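Local coordinates for protein monalysin (Pseudomonas entomophila, PDB 4MKQ) that forms beta-barrel pores in host cell membranes, acting as a cytolytic and hemolytic toxin that damages the gut of infected Drosophila, at residues A[3-8]-A[152-157]; A[18-23]-A[28-33]. All blocks are in the same frame, centred on the assembly; numbering follows the deposited sequence.

Contact 1: A[3-8]-A[152-157]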
loop_
_atom_site.group_PDB
_atom_site.type_symbol
_atom_site.label_atom_id
_atom_site.label_comp_id
_atom_site.label_asym_id
_atom_site.label_seq_id
_atom_site.Cartn_x
_atom_site.Cartn_y
_atom_site.Cartn_z
ATOM N N ARG A 3 26.349 -1.212 21.622
ATOM C CA ARG A 3 24.948 -1.218 22.046
ATOM C C ARG A 3 24.263 -2.391 21.333
ATOM O O ARG A 3 23.291 -2.945 21.849
ATOM C CB ARG A 3 24.292 0.115 21.642
ATOM C CG ARG A 3 22.918 0.369 22.256
ATOM C CD ARG A 3 22.301 1.654 21.730
ATOM N NE ARG A 3 22.832 2.843 22.400
ATOM C CZ ARG A 3 22.303 3.394 23.489
ATOM N NH1 ARG A 3 21.219 2.868 24.048
ATOM N NH2 ARG A 3 22.855 4.472 24.029
ATOM N N PHE A 4 24.799 -2.768 20.149
ATOM C CA PHE A 4 24.355 -3.882 19.312
ATOM C C PHE A 4 24.469 -5.227 20.023
ATOM O O PHE A 4 23.604 -6.090 19.845
ATOM C CB PHE A 4 25.115 -3.905 17.979
ATOM C CG PHE A 4 24.334 -3.337 16.820
ATOM C CD1 PHE A 4 23.498 -4.146 16.059
ATOM C CD2 PHE A 4 24.436 -1.992 16.485
ATOM C CE1 PHE A 4 22.786 -3.621 14.979
ATOM C CE2 PHE A 4 23.718 -1.469 15.409
ATOM C CZ PHE A 4 22.895 -2.284 14.666
ATOM N N ASP A 5 25.528 -5.393 20.841
ATOM C CA ASP A 5 25.766 -6.604 21.624
ATOM C C ASP A 5 24.776 -6.700 22.789
ATOM O O ASP A 5 24.412 -7.806 23.189
ATOM C CB ASP A 5 27.209 -6.649 22.143
ATOM C CG ASP A 5 27.645 -8.047 22.533
ATOM O OD1 ASP A 5 27.700 -8.919 21.640
ATOM O OD2 ASP A 5 27.905 -8.275 23.737
ATOM N N GLN A 6 24.331 -5.543 23.309
ATOM C CA GLN A 6 23.371 -5.440 24.412
ATOM C C GLN A 6 21.950 -5.840 24.002
ATOM O O GLN A 6 21.143 -6.167 24.880
ATOM C CB GLN A 6 23.370 -4.021 25.004
ATOM C CG GLN A 6 24.550 -3.727 25.922
ATOM C CD GLN A 6 24.725 -2.242 26.139
ATOM O OE1 GLN A 6 23.832 -1.545 26.646
ATOM N NE2 GLN A 6 25.886 -1.725 25.762
ATOM N N TYR A 7 21.641 -5.797 22.684
ATOM C CA TYR A 7 20.324 -6.155 22.155
ATOM C C TYR A 7 19.993 -7.623 22.446
ATOM O O TYR A 7 20.842 -8.493 22.228
ATOM C CB TYR A 7 20.214 -5.877 20.642
ATOM C CG TYR A 7 20.329 -4.427 20.221
ATOM C CD1 TYR A 7 19.760 -3.409 20.982
ATOM C CD2 TYR A 7 20.920 -4.078 19.011
ATOM C CE1 TYR A 7 19.846 -2.073 20.587
ATOM C CE2 TYR A 7 21.009 -2.747 18.602
ATOM C CZ TYR A 7 20.471 -1.747 19.394
ATOM O OH TYR A 7 20.555 -0.437 18.992
ATOM N N PRO A 8 18.776 -7.924 22.957
ATOM C CA PRO A 8 18.432 -9.325 23.245
ATOM C C PRO A 8 18.099 -10.121 21.991
ATOM O O PRO A 8 18.004 -9.552 20.908
ATOM C CB PRO A 8 17.212 -9.202 24.159
ATOM C CG PRO A 8 16.562 -7.960 23.734
ATOM C CD PRO A 8 17.654 -7.021 23.288
ATOM N N SER A 152 30.022 -18.805 12.094
ATOM C CA SER A 152 29.850 -18.457 13.505
ATOM C C SER A 152 29.889 -16.942 13.741
ATOM O O SER A 152 30.308 -16.181 12.870
ATOM C CB SER A 152 30.901 -19.161 14.361
ATOM O OG SER A 152 32.211 -18.697 14.070
ATOM N N GLY A 153 29.452 -16.541 14.930
ATOM C CA GLY A 153 29.367 -15.157 15.372
ATOM C C GLY A 153 28.125 -14.977 16.210
ATOM O O GLY A 153 27.868 -15.778 17.116
ATOM N N HIS A 154 27.317 -13.956 15.889
ATOM C CA HIS A 154 26.061 -13.732 16.601
ATOM C C HIS A 154 24.927 -14.613 16.057
ATOM O O HIS A 154 23.827 -14.623 16.616
ATOM C CB HIS A 154 25.680 -12.244 16.648
ATOM C CG HIS A 154 26.226 -11.547 17.854
ATOM N ND1 HIS A 154 27.413 -10.856 17.794
ATOM C CD2 HIS A 154 25.777 -11.518 19.127
ATOM C CE1 HIS A 154 27.627 -10.386 19.017
ATOM N NE2 HIS A 154 26.706 -10.808 19.861
ATOM N N PHE A 155 25.224 -15.374 14.984
ATOM C CA PHE A 155 24.338 -16.312 14.300
ATOM C C PHE A 155 25.144 -17.255 13.399
ATOM O O PHE A 155 26.307 -16.979 13.089
ATOM C CB PHE A 155 23.276 -15.561 13.463
ATOM C CG PHE A 155 23.776 -14.885 12.205
ATOM C CD1 PHE A 155 23.830 -15.576 10.997
ATOM C CD2 PHE A 155 24.152 -13.548 12.219
ATOM C CE1 PHE A 155 24.276 -14.947 9.832
ATOM C CE2 PHE A 155 24.592 -12.917 11.050
ATOM C CZ PHE A 155 24.644 -13.620 9.864
ATOM N N SER A 156 24.491 -18.331 12.930
ATOM C CA SER A 156 25.053 -19.304 11.993
ATOM C C SER A 156 23.939 -19.929 11.163
ATOM O O SER A 156 22.806 -20.050 11.636
ATOM C CB SER A 156 25.860 -20.374 12.720
ATOM O OG SER A 156 25.050 -21.295 13.431
ATOM N N PHE A 157 24.252 -20.293 9.916
ATOM C CA PHE A 157 23.296 -20.913 9.008
ATOM C C PHE A 157 23.192 -22.400 9.281
ATOM O O PHE A 157 24.187 -23.043 9.628
ATOM C CB PHE A 157 23.734 -20.731 7.552
ATOM C CG PHE A 157 23.693 -19.330 6.993
ATOM C CD1 PHE A 157 24.803 -18.500 7.072
ATOM C CD2 PHE A 157 22.567 -18.863 6.326
ATOM C CE1 PHE A 157 24.775 -17.215 6.530
ATOM C CE2 PHE A 157 22.538 -17.576 5.789
ATOM C CZ PHE A 157 23.643 -16.760 5.893
HETATM O O HOH W 1 24.490 -10.366 22.084
#
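D5 and H154 meet through a single pair of polar groups at the protein surface, where the short N-terminal helix 3-6 faces the loop that follows strand 152-153. The CB of H154 points toward the helix, and CG carries on from it into an imidazole that stacks on W31, so that one edge of the ring reaches D5. Along that edge CD2 stays farthest from the acid, 4.1 Å from OD1 of D5. Next comes NE2, 2.8 Å from the same OD1, and beyond it CE1 of H154 is 3.0 Å from that oxygen. The carboxylate oxygen thus sits in the plane of the imidazole but is displaced toward CE1, and the NE2 to OD1 hydrogen bond is weak, with an angle of only 119° at the hydrogen. On the acid side, CG of D5 is anti to the backbone N (chi1 -160°), which swings the carboxylate out to the ring edge; the two planes stand 75° apart. A water also engages NE2 of H154, weakly, at 3.2 Å, and donates to the backbone O of D5 at 2.8 Å. NE2 can give its hydrogen to either acceptor, both weakly, and the carboxylate may favour a proton there. Histidine suits this place because its flat ring can stack while its edge still offers a donor to the helix. G153, just before it, takes backbone angles at which a CB would run into the carbonyl O of S152. A weak Asp-His hydrogen bond with a bridging water thus joins, at the surface of this aerolysin-like toxin, two residues far apart in sequence: one in helix 3-6, the other in the loop after strand 152-153.

Contact 2: A[18-23]-A[28-33]; sequences GYLLDY and QGCWVD
Y19 and L20 turn different ways from the last turn of helix 13-20 to reach G29 and C30: CG of Y19 is anti to the backbone N (chi1 172°), whereas CG of L20 lies beside its own backbone N and anti to its carbonyl carbon (chi1 -62°). The Y19 ring therefore leans on the strand, with CE2 3.8 Å from CB of C30. Its edge faces the carbonyl of G29, whose O lies near the ring plane. Tyrosine adds a polar tip: a water 2.7 Å from OH of Y19 donates to O of G29, also at 2.7 Å, linking phenol and strand. The C30 sulfur approaches the same ring obliquely, 5.4 Å from its centroid. L20 fills the neighbouring ground, resting CD2 on the CA and C of G29, 3.7 Å from each, and bringing CD1 to 4.2 Å from SG of C30. The side of G29 where a side chain would stand is turned away from the helix, and the small cysteine fits between leucine and tyrosine. Beyond L20, A57 of strand 46-65 continues the apolar surface. This is the helix-on-strand packing of a beta-alpha-beta crossover, in which helix 13-20 connects the parallel strands 9-10 and 29-43.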
loop_
_atom_site.group_PDB
_atom_site.type_symbol
_atom_site.label_atom_id
_atom_site.label_comp_id
_atom_site.label_asym_id
_atom_site.label_seq_id
_atom_site.Cartn_x
_atom_site.Cartn_y
_atom_site.Cartn_z
ATOM N N GLY A 18 6.193 -8.015 19.580
ATOM C CA GLY A 18 5.859 -7.721 20.972
ATOM C C GLY A 18 6.934 -6.956 21.716
ATOM O O GLY A 18 6.624 -6.031 22.474
ATOM N N TYR A 19 8.208 -7.320 21.482
ATOM C CA TYR A 19 9.354 -6.669 22.107
ATOM C C TYR A 19 9.622 -5.279 21.515
ATOM O O TYR A 19 9.809 -4.325 22.272
ATOM C CB TYR A 19 10.615 -7.566 22.030
ATOM C CG TYR A 19 11.880 -6.875 22.497
ATOM C CD1 TYR A 19 12.114 -6.644 23.849
ATOM C CD2 TYR A 19 12.826 -6.419 21.582
ATOM C CE1 TYR A 19 13.258 -5.973 24.281
ATOM C CE2 TYR A 19 13.970 -5.741 22.001
ATOM C CZ TYR A 19 14.179 -5.516 23.353
ATOM O OH TYR A 19 15.304 -4.855 23.778
ATOM N N LEU A 20 9.669 -5.176 20.173
ATOM C CA LEU A 20 9.976 -3.937 19.456
ATOM C C LEU A 20 8.850 -2.915 19.462
ATOM O O LEU A 20 9.078 -1.772 19.866
ATOM C CB LEU A 20 10.440 -4.221 18.012
ATOM C CG LEU A 20 11.727 -5.035 17.831
ATOM C CD1 LEU A 20 11.976 -5.327 16.377
ATOM C CD2 LEU A 20 12.928 -4.326 18.424
ATOM N N LEU A 21 7.650 -3.311 18.987
ATOM C CA LEU A 21 6.476 -2.437 18.898
ATOM C C LEU A 21 5.782 -2.286 20.254
ATOM O O LEU A 21 4.591 -2.578 20.396
ATOM C CB LEU A 21 5.491 -2.902 17.804
ATOM C CG LEU A 21 6.038 -3.074 16.386
ATOM C CD1 LEU A 21 5.169 -4.013 15.589
ATOM C CD2 LEU A 21 6.171 -1.748 15.664
ATOM N N ASP A 22 6.551 -1.839 21.250
ATOM C CA ASP A 22 6.094 -1.580 22.612
ATOM C C ASP A 22 5.808 -0.081 22.675
ATOM O O ASP A 22 6.724 0.718 22.486
ATOM C CB ASP A 22 7.197 -1.978 23.627
ATOM C CG ASP A 22 6.781 -2.004 25.092
ATOM O OD1 ASP A 22 5.900 -1.204 25.480
ATOM O OD2 ASP A 22 7.351 -2.813 25.855
ATOM N N TYR A 23 4.535 0.304 22.889
ATOM C CA TYR A 23 4.153 1.719 22.945
ATOM C C TYR A 23 4.765 2.474 24.135
ATOM O O TYR A 23 5.096 3.652 23.990
ATOM C CB TYR A 23 2.621 1.899 22.898
ATOM C CG TYR A 23 1.899 1.580 24.190
ATOM C CD1 TYR A 23 1.426 0.297 24.449
ATOM C CD2 TYR A 23 1.642 2.574 25.132
ATOM C CE1 TYR A 23 0.752 0.003 25.633
ATOM C CE2 TYR A 23 0.992 2.287 26.327
ATOM C CZ TYR A 23 0.542 1.002 26.571
ATOM O OH TYR A 23 -0.122 0.733 27.740
ATOM N N GLN A 28 15.009 -0.200 19.834
ATOM C CA GLN A 28 15.776 -0.016 18.605
ATOM C C GLN A 28 15.876 -1.291 17.777
ATOM O O GLN A 28 15.544 -1.278 16.593
ATOM C CB GLN A 28 17.175 0.541 18.901
ATOM C CG GLN A 28 17.185 1.994 19.338
ATOM C CD GLN A 28 18.594 2.469 19.554
ATOM O OE1 GLN A 28 19.249 2.121 20.539
ATOM N NE2 GLN A 28 19.098 3.265 18.627
ATOM N N GLY A 29 16.312 -2.374 18.404
ATOM C CA GLY A 29 16.467 -3.647 17.722
ATOM C C GLY A 29 16.632 -4.844 18.630
ATOM O O GLY A 29 16.735 -4.714 19.855
ATOM N N CYS A 30 16.641 -6.025 18.010
ATOM C CA CYS A 30 16.824 -7.316 18.657
ATOM C C CYS A 30 17.383 -8.306 17.646
ATOM O O CYS A 30 17.111 -8.194 16.447
ATOM C CB CYS A 30 15.522 -7.823 19.285
ATOM S SG CYS A 30 14.261 -8.368 18.094
ATOM N N TRP A 31 18.178 -9.265 18.134
ATOM C CA TRP A 31 18.724 -10.340 17.314
ATOM C C TRP A 31 17.600 -11.355 17.117
ATOM O O TRP A 31 16.699 -11.441 17.958
ATOM C CB TRP A 31 19.950 -10.970 17.991
ATOM C CG TRP A 31 21.150 -10.064 17.994
ATOM C CD1 TRP A 31 21.528 -9.210 18.988
ATOM C CD2 TRP A 31 22.095 -9.884 16.927
ATOM N NE1 TRP A 31 22.662 -8.523 18.615
ATOM C CE2 TRP A 31 23.030 -8.915 17.352
ATOM C CE3 TRP A 31 22.254 -10.463 15.655
ATOM C CZ2 TRP A 31 24.114 -8.517 16.556
ATOM C CZ3 TRP A 31 23.322 -10.063 14.864
ATOM C CH2 TRP A 31 24.237 -9.103 15.315
ATOM N N VAL A 32 17.601 -12.067 15.987
ATOM C CA VAL A 32 16.531 -13.021 15.688
ATOM C C VAL A 32 17.072 -14.432 15.501
ATOM O O VAL A 32 17.961 -14.648 14.673
ATOM C CB VAL A 32 15.641 -12.563 14.487
ATOM C CG1 VAL A 32 14.592 -13.612 14.127
ATOM C CG2 VAL A 32 14.971 -11.221 14.769
ATOM N N ASP A 33 16.526 -15.389 16.270
ATOM C CA ASP A 33 16.855 -16.804 16.138
ATOM C C ASP A 33 15.786 -17.352 15.198
ATOM O O ASP A 33 14.596 -17.325 15.525
ATOM C CB ASP A 33 16.848 -17.531 17.503
ATOM C CG ASP A 33 17.286 -18.995 17.468
ATOM O OD1 ASP A 33 17.869 -19.423 16.443
ATOM O OD2 ASP A 33 17.078 -19.705 18.476
HETATM O O HOH W 2 16.684 -3.192 22.124
#

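The centres of contacts 1 and 2 lie about 14 Å apart, and W31 joins them. From its place in strand 29-43 it pairs its backbone N with O of P8 and its indole NE1 with O of F4, both probable hydrogen bonds, while P8 also packs against the hydroxyl end of Y19. Along the chain the order is 3-8, 18-23, 28-33, then 152-157: contact 2 closes a short beta-alpha-beta unit, and contact 1 spans most of the sequence around it. Together they attach the N-terminal region to strand 29-43 of the mixed sheet and to the loop after strand 152-153, within a construct that lacks the membrane-spanning segment of the toxin.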